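Local coordinates for halogenase (PDB 3E1T), which is an FAD-dependent halogenase of the myxobacterium Chondromyces crocatus, probably installing the chlorine of chondrochloren, at residues Thr80-Lys85 against Asp367-Thr372; Phe361-Tyr366 against Arg380-Thr385. All blocks are in the same frame, centred on the assembly; numbering follows the deposited sequence.

Interaction 1: residues Thr80-Lys85 against Asp367-Thr372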
ATOM      1  N   THR A  80      -9.700  15.373  -0.348  1.00 37.66           N
ATOM      2  CA  THR A  80      -9.464  16.737   0.070  1.00 37.93           C
ATOM      3  C   THR A  80      -8.162  16.801   0.873  1.00 37.93           C
ATOM      4  O   THR A  80      -7.886  15.921   1.694  1.00 37.58           O
ATOM      5  CB  THR A  80     -10.638  17.240   0.896  1.00 38.00           C
ATOM      6  OG1 THR A  80     -11.852  17.000   0.169  1.00 38.96           O
ATOM      7  CG2 THR A  80     -10.507  18.725   1.184  1.00 38.68           C
ATOM      8  N   PHE A  81      -7.363  17.826   0.602  1.00 37.99           N
ATOM      9  CA  PHE A  81      -6.088  18.032   1.280  1.00 38.23           C
ATOM     10  C   PHE A  81      -5.989  19.406   1.902  1.00 38.85           C
ATOM     11  O   PHE A  81      -6.294  20.412   1.258  1.00 38.51           O
ATOM     12  CB  PHE A  81      -4.925  17.876   0.306  1.00 38.47           C
ATOM     13  CG  PHE A  81      -4.561  16.454   0.015  1.00 37.62           C
ATOM     14  CD1 PHE A  81      -5.093  15.803  -1.085  1.00 39.33           C
ATOM     15  CD2 PHE A  81      -3.673  15.770   0.835  1.00 38.00           C
ATOM     16  CE1 PHE A  81      -4.749  14.473  -1.359  1.00 40.31           C
ATOM     17  CE2 PHE A  81      -3.326  14.442   0.573  1.00 37.42           C
ATOM     18  CZ  PHE A  81      -3.865  13.797  -0.520  1.00 38.20           C
ATOM     19  N   ARG A  82      -5.572  19.431   3.164  1.00 38.86           N
ATOM     20  CA  ARG A  82      -5.008  20.630   3.761  1.00 39.51           C
ATOM     21  C   ARG A  82      -3.488  20.425   3.805  1.00 39.22           C
ATOM     22  O   ARG A  82      -2.944  19.759   4.697  1.00 38.93           O
ATOM     23  CB  ARG A  82      -5.654  20.917   5.128  1.00 39.36           C
ATOM     24  CG  ARG A  82      -4.752  21.486   6.201  1.00 42.15           C
ATOM     25  CD  ARG A  82      -4.486  22.960   6.065  1.00 44.00           C
ATOM     26  NE  ARG A  82      -3.484  23.285   5.054  1.00 46.34           N
ATOM     27  CZ  ARG A  82      -2.166  23.248   5.234  1.00 45.65           C
ATOM     28  NH1 ARG A  82      -1.648  22.850   6.388  1.00 46.28           N
ATOM     29  NH2 ARG A  82      -1.362  23.592   4.239  1.00 46.19           N
ATOM     30  N   TRP A  83      -2.814  20.996   2.809  1.00 39.23           N
ATOM     31  CA  TRP A  83      -1.463  20.597   2.464  1.00 39.78           C
ATOM     32  C   TRP A  83      -0.892  21.581   1.461  1.00 41.28           C
ATOM     33  O   TRP A  83      -1.557  21.941   0.493  1.00 41.14           O
ATOM     34  CB  TRP A  83      -1.518  19.218   1.802  1.00 38.44           C
ATOM     35  CG  TRP A  83      -0.242  18.408   1.790  1.00 36.16           C
ATOM     36  CD1 TRP A  83       0.894  18.658   1.081  1.00 35.18           C
ATOM     37  CD2 TRP A  83      -0.019  17.176   2.484  1.00 35.10           C
ATOM     38  NE1 TRP A  83       1.831  17.671   1.317  1.00 33.94           N
ATOM     39  CE2 TRP A  83       1.292  16.748   2.171  1.00 34.23           C
ATOM     40  CE3 TRP A  83      -0.798  16.396   3.348  1.00 33.20           C
ATOM     41  CZ2 TRP A  83       1.838  15.568   2.688  1.00 34.91           C
ATOM     42  CZ3 TRP A  83      -0.250  15.226   3.868  1.00 34.83           C
ATOM     43  CH2 TRP A  83       1.053  14.825   3.532  1.00 34.89           C
ATOM     44  N   GLY A  84       0.350  21.992   1.691  1.00 43.15           N
ATOM     45  CA  GLY A  84       1.050  22.894   0.787  1.00 45.97           C
ATOM     46  C   GLY A  84       1.190  24.297   1.345  1.00 48.17           C
ATOM     47  O   GLY A  84       1.312  24.494   2.561  1.00 47.63           O
ATOM     48  N   LYS A  85       1.154  25.266   0.432  1.00 50.39           N
ATOM     49  CA  LYS A  85       1.333  26.681   0.743  1.00 52.88           C
ATOM     50  C   LYS A  85       0.108  27.303   1.425  1.00 53.93           C
ATOM     51  O   LYS A  85       0.238  27.943   2.469  1.00 54.54           O
ATOM     52  CB  LYS A  85       1.663  27.442  -0.548  1.00 52.94           C
ATOM     53  CG  LYS A  85       2.676  28.556  -0.378  1.00 53.89           C
ATOM     54  CD  LYS A  85       2.904  29.316  -1.681  1.00 53.70           C
ATOM     55  CE  LYS A  85       1.608  29.937  -2.225  1.00 55.69           C
ATOM     56  NZ  LYS A  85       0.901  30.823  -1.243  1.00 55.96           N
ATOM     57  N   ASP A 367       7.554  17.178   0.112  1.00 30.85           N
ATOM     58  CA  ASP A 367       8.361  18.389  -0.116  1.00 33.23           C
ATOM     59  C   ASP A 367       7.517  19.651  -0.327  1.00 34.64           C
ATOM     60  O   ASP A 367       7.934  20.727   0.061  1.00 34.76           O
ATOM     61  CB  ASP A 367       9.320  18.190  -1.301  1.00 33.13           C
ATOM     62  CG  ASP A 367      10.184  19.437  -1.599  1.00 35.12           C
ATOM     63  OD1 ASP A 367      11.332  19.527  -1.104  1.00 33.87           O
ATOM     64  OD2 ASP A 367       9.709  20.328  -2.337  1.00 36.56           O
ATOM     65  N   MET A 368       6.338  19.519  -0.920  1.00 36.40           N
ATOM     66  CA  MET A 368       5.531  20.693  -1.250  1.00 38.83           C
ATOM     67  C   MET A 368       4.813  21.327  -0.057  1.00 38.48           C
ATOM     68  O   MET A 368       4.410  22.487  -0.137  1.00 38.48           O
ATOM     69  CB  MET A 368       4.542  20.399  -2.384  1.00 38.84           C
ATOM     70  CG  MET A 368       3.282  19.691  -1.946  1.00 40.47           C
ATOM     71  SD  MET A 368       1.778  20.552  -2.459  1.00 43.92           S
ATOM     72  CE  MET A 368       1.790  20.192  -4.223  1.00 43.23           C
ATOM     73  N   ASN A 369       4.643  20.591   1.044  1.00 38.35           N
ATOM     74  CA  ASN A 369       4.064  21.215   2.231  1.00 38.68           C
ATOM     75  C   ASN A 369       4.994  22.280   2.833  1.00 39.50           C
ATOM     76  O   ASN A 369       6.148  22.009   3.163  1.00 39.79           O
ATOM     77  CB  ASN A 369       3.666  20.190   3.289  1.00 38.20           C
ATOM     78  CG  ASN A 369       2.772  20.782   4.356  1.00 36.67           C
ATOM     79  OD1 ASN A 369       1.674  21.240   4.070  1.00 34.79           O
ATOM     80  ND2 ASN A 369       3.240  20.773   5.594  1.00 35.22           N
ATOM     81  N   GLN A 370       4.465  23.496   2.957  1.00 40.39           N
ATOM     82  CA  GLN A 370       5.163  24.621   3.587  1.00 40.33           C
ATOM     83  C   GLN A 370       4.799  24.688   5.064  1.00 39.68           C
ATOM     84  O   GLN A 370       3.633  24.907   5.416  1.00 39.96           O
ATOM     85  CB  GLN A 370       4.747  25.932   2.909  1.00 41.18           C
ATOM     86  CG  GLN A 370       5.407  27.191   3.479  1.00 43.70           C
ATOM     87  CD  GLN A 370       4.596  28.444   3.213  1.00 47.49           C
ATOM     88  OE1 GLN A 370       3.615  28.726   3.910  1.00 49.44           O
ATOM     89  NE2 GLN A 370       5.007  29.210   2.209  1.00 48.64           N
ATOM     90  N   ASP A 371       5.790  24.483   5.924  1.00 38.77           N
ATOM     91  CA  ASP A 371       5.616  24.657   7.362  1.00 38.00           C
ATOM     92  C   ASP A 371       6.990  24.911   7.966  1.00 37.38           C
ATOM     93  O   ASP A 371       7.671  23.989   8.448  1.00 37.05           O
ATOM     94  CB  ASP A 371       4.919  23.450   8.003  1.00 38.20           C
ATOM     95  CG  ASP A 371       4.352  23.765   9.379  1.00 38.26           C
ATOM     96  OD1 ASP A 371       4.797  24.750  10.001  1.00 39.49           O
ATOM     97  OD2 ASP A 371       3.457  23.031   9.842  1.00 37.01           O
ATOM     98  N   THR A 372       7.391  26.179   7.933  1.00 36.51           N
ATOM     99  CA  THR A 372       8.778  26.557   8.189  1.00 36.05           C
ATOM    100  C   THR A 372       9.229  26.384   9.625  1.00 35.54           C
ATOM    101  O   THR A 372      10.431  26.318   9.882  1.00 35.84           O
ATOM    102  CB  THR A 372       9.087  28.006   7.723  1.00 36.61           C
ATOM    103  OG1 THR A 372       8.214  28.922   8.393  1.00 36.70           O
ATOM    104  CG2 THR A 372       8.908  28.140   6.215  1.00 35.66           C
TER
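Asn369, just past the end of helix 340-368, reaches with its side-chain amide into the turn at Trp83-Gly84 and takes the backbone N-H there. The bond from Gly84 N to Asn369 OD1 is 2.8 Å long and almost straight, 175° at the hydrogen, and it arrives in the carbonyl plane on a lone pair. With CG of Asn369 anti to the backbone N (chi1 -166°), the amide is swung across to the 80-85 segment, and OD1 comes to lie over one face of the Trp83 indole. The CB of the same asparagine sits 3.7 Å from Trp83 NE1, whose own hydrogen is given to the carbonyl of Phe365 one turn back in the helix.

Gly84 is gripped from more than one side. Its CA meets the carbonyl of Met368 in a C-H...O contact, CA to O 3.5 Å, and its own O accepts a weak bond from Gln370 N at 3.3 Å. A CB here would probably press on Met368 SD and on the preceding carbonyl O, which fits glycine at these backbone angles. Met368 meets the indole near its plane, CG 4.0 Å from Trp83 CD1, an edge contact that its sulfur joins obliquely. Farther out, the Gln370 amide lies against the aliphatic part of Lys85, NE2 to CG 3.5 Å.

The contact thus ties the loop that follows strand 75-82 to the exit of helix 340-368, with Trp377 of helix 375-378 and Trp219 of strand 218-224 both edge-to-face with Trp83, and Ala214 of strand 210-215 touching Asn369.

Interaction 2: residues Phe361-Tyr366 against Arg380-Thr385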
ATOM      1  N   PHE A 361       6.725  10.423  -6.556  1.00 27.67           N
ATOM      2  CA  PHE A 361       5.705  11.442  -6.417  1.00 27.77           C
ATOM      3  C   PHE A 361       5.461  11.824  -4.961  1.00 27.70           C
ATOM      4  O   PHE A 361       5.189  12.996  -4.668  1.00 27.27           O
ATOM      5  CB  PHE A 361       4.406  10.998  -7.070  1.00 28.74           C
ATOM      6  CG  PHE A 361       3.280  11.969  -6.880  1.00 30.86           C
ATOM      7  CD1 PHE A 361       3.296  13.208  -7.523  1.00 33.27           C
ATOM      8  CD2 PHE A 361       2.223  11.664  -6.046  1.00 31.39           C
ATOM      9  CE1 PHE A 361       2.264  14.120  -7.333  1.00 33.36           C
ATOM     10  CE2 PHE A 361       1.188  12.567  -5.852  1.00 33.01           C
ATOM     11  CZ  PHE A 361       1.207  13.795  -6.503  1.00 32.66           C
ATOM     12  N   LEU A 362       5.532  10.845  -4.052  1.00 26.26           N
ATOM     13  CA  LEU A 362       5.273  11.120  -2.638  1.00 26.53           C
ATOM     14  C   LEU A 362       6.385  11.929  -1.979  1.00 26.30           C
ATOM     15  O   LEU A 362       6.096  12.718  -1.088  1.00 27.31           O
ATOM     16  CB  LEU A 362       4.990   9.849  -1.837  1.00 25.94           C
ATOM     17  CG  LEU A 362       3.716   9.026  -2.126  1.00 27.57           C
ATOM     18  CD1 LEU A 362       3.437   8.133  -0.923  1.00 27.87           C
ATOM     19  CD2 LEU A 362       2.490   9.840  -2.452  1.00 26.60           C
ATOM     20  N   VAL A 363       7.643  11.694  -2.375  1.00 26.09           N
ATOM     21  CA  VAL A 363       8.782  12.515  -1.923  1.00 25.58           C
ATOM     22  C   VAL A 363       8.488  13.976  -2.319  1.00 26.55           C
ATOM     23  O   VAL A 363       8.519  14.867  -1.468  1.00 27.09           O
ATOM     24  CB  VAL A 363      10.174  12.036  -2.497  1.00 25.45           C
ATOM     25  CG1 VAL A 363      11.314  13.059  -2.172  1.00 25.03           C
ATOM     26  CG2 VAL A 363      10.572  10.655  -1.957  1.00 23.22           C
ATOM     27  N   ALA A 364       8.166  14.215  -3.594  1.00 27.32           N
ATOM     28  CA  ALA A 364       7.830  15.579  -4.045  1.00 28.03           C
ATOM     29  C   ALA A 364       6.583  16.155  -3.344  1.00 28.59           C
ATOM     30  O   ALA A 364       6.544  17.354  -3.043  1.00 28.63           O
ATOM     31  CB  ALA A 364       7.692  15.645  -5.585  1.00 28.38           C
ATOM     32  N   PHE A 365       5.589  15.304  -3.058  1.00 28.46           N
ATOM     33  CA  PHE A 365       4.372  15.737  -2.367  1.00 28.08           C
ATOM     34  C   PHE A 365       4.628  16.139  -0.914  1.00 28.35           C
ATOM     35  O   PHE A 365       4.099  17.158  -0.448  1.00 28.12           O
ATOM     36  CB  PHE A 365       3.268  14.673  -2.439  1.00 27.65           C
ATOM     37  CG  PHE A 365       1.913  15.187  -2.050  1.00 27.67           C
ATOM     38  CD1 PHE A 365       1.220  16.070  -2.884  1.00 26.35           C
ATOM     39  CD2 PHE A 365       1.326  14.813  -0.855  1.00 24.12           C
ATOM     40  CE1 PHE A 365      -0.033  16.553  -2.525  1.00 24.23           C
ATOM     41  CE2 PHE A 365       0.069  15.292  -0.503  1.00 24.33           C
ATOM     42  CZ  PHE A 365      -0.603  16.166  -1.341  1.00 25.44           C
ATOM     43  N   TYR A 366       5.411  15.334  -0.193  1.00 27.67           N
ATOM     44  CA  TYR A 366       5.882  15.717   1.138  1.00 27.75           C
ATOM     45  C   TYR A 366       6.676  17.042   1.107  1.00 29.46           C
ATOM     46  O   TYR A 366       6.489  17.900   1.968  1.00 28.89           O
ATOM     47  CB  TYR A 366       6.754  14.614   1.731  1.00 26.23           C
ATOM     48  CG  TYR A 366       6.011  13.608   2.587  1.00 24.06           C
ATOM     49  CD1 TYR A 366       5.252  12.599   2.014  1.00 22.60           C
ATOM     50  CD2 TYR A 366       6.072  13.676   3.980  1.00 22.45           C
ATOM     51  CE1 TYR A 366       4.566  11.655   2.823  1.00 21.46           C
ATOM     52  CE2 TYR A 366       5.415  12.752   4.777  1.00 23.93           C
ATOM     53  CZ  TYR A 366       4.666  11.737   4.185  1.00 21.87           C
ATOM     54  OH  TYR A 366       3.996  10.838   4.984  1.00 23.22           O
ATOM     55  N   ARG A 380      11.621  16.577   5.767  1.00 31.20           N
ATOM     56  CA  ARG A 380      11.051  15.835   4.645  1.00 31.04           C
ATOM     57  C   ARG A 380      10.968  16.698   3.388  1.00 31.81           C
ATOM     58  O   ARG A 380       9.890  16.971   2.842  1.00 30.99           O
ATOM     59  CB  ARG A 380       9.721  15.197   5.041  1.00 30.21           C
ATOM     60  CG  ARG A 380       9.936  14.007   5.987  1.00 29.49           C
ATOM     61  CD  ARG A 380       8.777  13.814   6.939  1.00 26.76           C
ATOM     62  NE  ARG A 380       9.023  12.733   7.908  1.00 26.50           N
ATOM     63  CZ  ARG A 380       9.751  12.847   9.013  1.00 26.18           C
ATOM     64  NH1 ARG A 380      10.326  14.001   9.326  1.00 23.36           N
ATOM     65  NH2 ARG A 380       9.901  11.805   9.827  1.00 27.19           N
ATOM     66  N   LYS A 381      12.154  17.108   2.937  1.00 33.11           N
ATOM     67  CA  LYS A 381      12.319  17.965   1.767  1.00 34.48           C
ATOM     68  C   LYS A 381      13.228  17.298   0.748  1.00 35.16           C
ATOM     69  O   LYS A 381      14.084  16.493   1.105  1.00 34.61           O
ATOM     70  CB  LYS A 381      12.875  19.342   2.182  1.00 34.86           C
ATOM     71  CG  LYS A 381      11.892  20.208   2.997  1.00 35.55           C
ATOM     72  CD  LYS A 381      10.631  20.608   2.208  1.00 37.45           C
ATOM     73  CE  LYS A 381       9.421  20.949   3.105  1.00 38.88           C
ATOM     74  NZ  LYS A 381       8.541  19.741   3.481  1.00 38.89           N
ATOM     75  N   ILE A 382      13.025  17.626  -0.523  1.00 37.04           N
ATOM     76  CA  ILE A 382      13.876  17.107  -1.591  1.00 39.39           C
ATOM     77  C   ILE A 382      15.297  17.614  -1.392  1.00 41.83           C
ATOM     78  O   ILE A 382      15.506  18.795  -1.137  1.00 41.91           O
ATOM     79  CB  ILE A 382      13.326  17.469  -2.986  1.00 38.99           C
ATOM     80  CG1 ILE A 382      12.159  16.530  -3.339  1.00 38.21           C
ATOM     81  CG2 ILE A 382      14.427  17.418  -4.053  1.00 39.12           C
ATOM     82  CD1 ILE A 382      11.350  16.962  -4.555  1.00 34.24           C
ATOM     83  N   ILE A 383      16.259  16.702  -1.459  1.00 44.81           N
ATOM     84  CA  ILE A 383      17.663  17.051  -1.288  1.00 48.09           C
ATOM     85  C   ILE A 383      18.254  17.286  -2.667  1.00 50.09           C
ATOM     86  O   ILE A 383      18.484  16.349  -3.441  1.00 50.39           O
ATOM     87  CB  ILE A 383      18.433  15.992  -0.451  1.00 48.19           C
ATOM     88  CG1 ILE A 383      18.080  16.174   1.032  1.00 48.85           C
ATOM     89  CG2 ILE A 383      19.946  16.125  -0.636  1.00 48.75           C
ATOM     90  CD1 ILE A 383      18.392  14.992   1.914  1.00 50.59           C
ATOM     91  N   ASN A 384      18.467  18.568  -2.959  1.00 52.62           N
ATOM     92  CA  ASN A 384      18.858  19.030  -4.287  1.00 55.05           C
ATOM     93  C   ASN A 384      20.377  19.171  -4.492  1.00 56.30           C
ATOM     94  O   ASN A 384      21.024  18.232  -4.979  1.00 56.78           O
ATOM     95  CB  ASN A 384      18.096  20.315  -4.680  1.00 55.24           C
ATOM     96  CG  ASN A 384      17.962  21.330  -3.527  1.00 56.54           C
ATOM     97  OD1 ASN A 384      17.362  22.394  -3.706  1.00 57.72           O
ATOM     98  ND2 ASN A 384      18.513  21.007  -2.353  1.00 56.59           N
ATOM     99  N   THR A 385      20.937  20.320  -4.105  1.00 57.41           N
ATOM    100  CA  THR A 385      22.343  20.673  -4.374  1.00 58.65           C
ATOM    101  C   THR A 385      22.563  20.974  -5.860  1.00 59.33           C
ATOM    102  O   THR A 385      22.904  22.103  -6.224  1.00 59.42           O
ATOM    103  CB  THR A 385      23.354  19.587  -3.896  1.00 58.69           C
ATOM    104  OG1 THR A 385      23.051  19.193  -2.554  1.00 58.76           O
ATOM    105  CG2 THR A 385      24.793  20.115  -3.961  1.00 59.13           C
TER
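After the short helix 375-378 the chain comes back alongside the end of the long helix 340-368. Lys381 makes the polar link: its NZ gives a hydrogen bond to Tyr366 O at 3.1 Å, tilted 30° from the carbonyl plane, and another to Arg380 O, also at 3.1 Å, from above that carbonyl. Bends at chi2 and chi4 curl the chain back over its own backbone to reach both, and Trp377 O is a third acceptor. An alanine here would remove the ammonium group, and the three gathered carbonyl oxygens would probably lose the donor that holds them together.

Arg380 and Tyr366 run side by side in the same direction, CD 4.0 Å from the ring CD2; the guanidinium makes a cation-pi contact with Phe376 and NH1 bonds to its carbonyl O, while the tyrosine hydroxyl bonds to Asp309 and Trp219. Within the same turn, Ile382 lies on Val363 and Ala364, its CD1 3.8 Å from Ala364 CA and its CG1 3.8 Å from Val363 CG1. The loop between helices 375-378 and 386-397 thus packs on the C-terminal turns of helix 340-368, its lysine bridging carbonyls at the helix end.

Both contacts use the C-terminal part of helix 340-368, and their centres lie about 12 Å apart. Interaction 1 joins that end to the loop after a strand distant in sequence, whereas interaction 2 is local, binding the helix to a loop only 14 residues on. Each is partly buried: interaction 1 has buried residues at its middle and exposed ones at its margin, and interaction 2 mixes buried with partly exposed ones. A side-chain amide reading a backbone N-H dominates the first, a lysine gathering carbonyls the second. They are also coupled directly, since Asp367 OD1 is within 2.6 Å of Ile382 N, probably a hydrogen bond, and Phe365 stacks on Trp83.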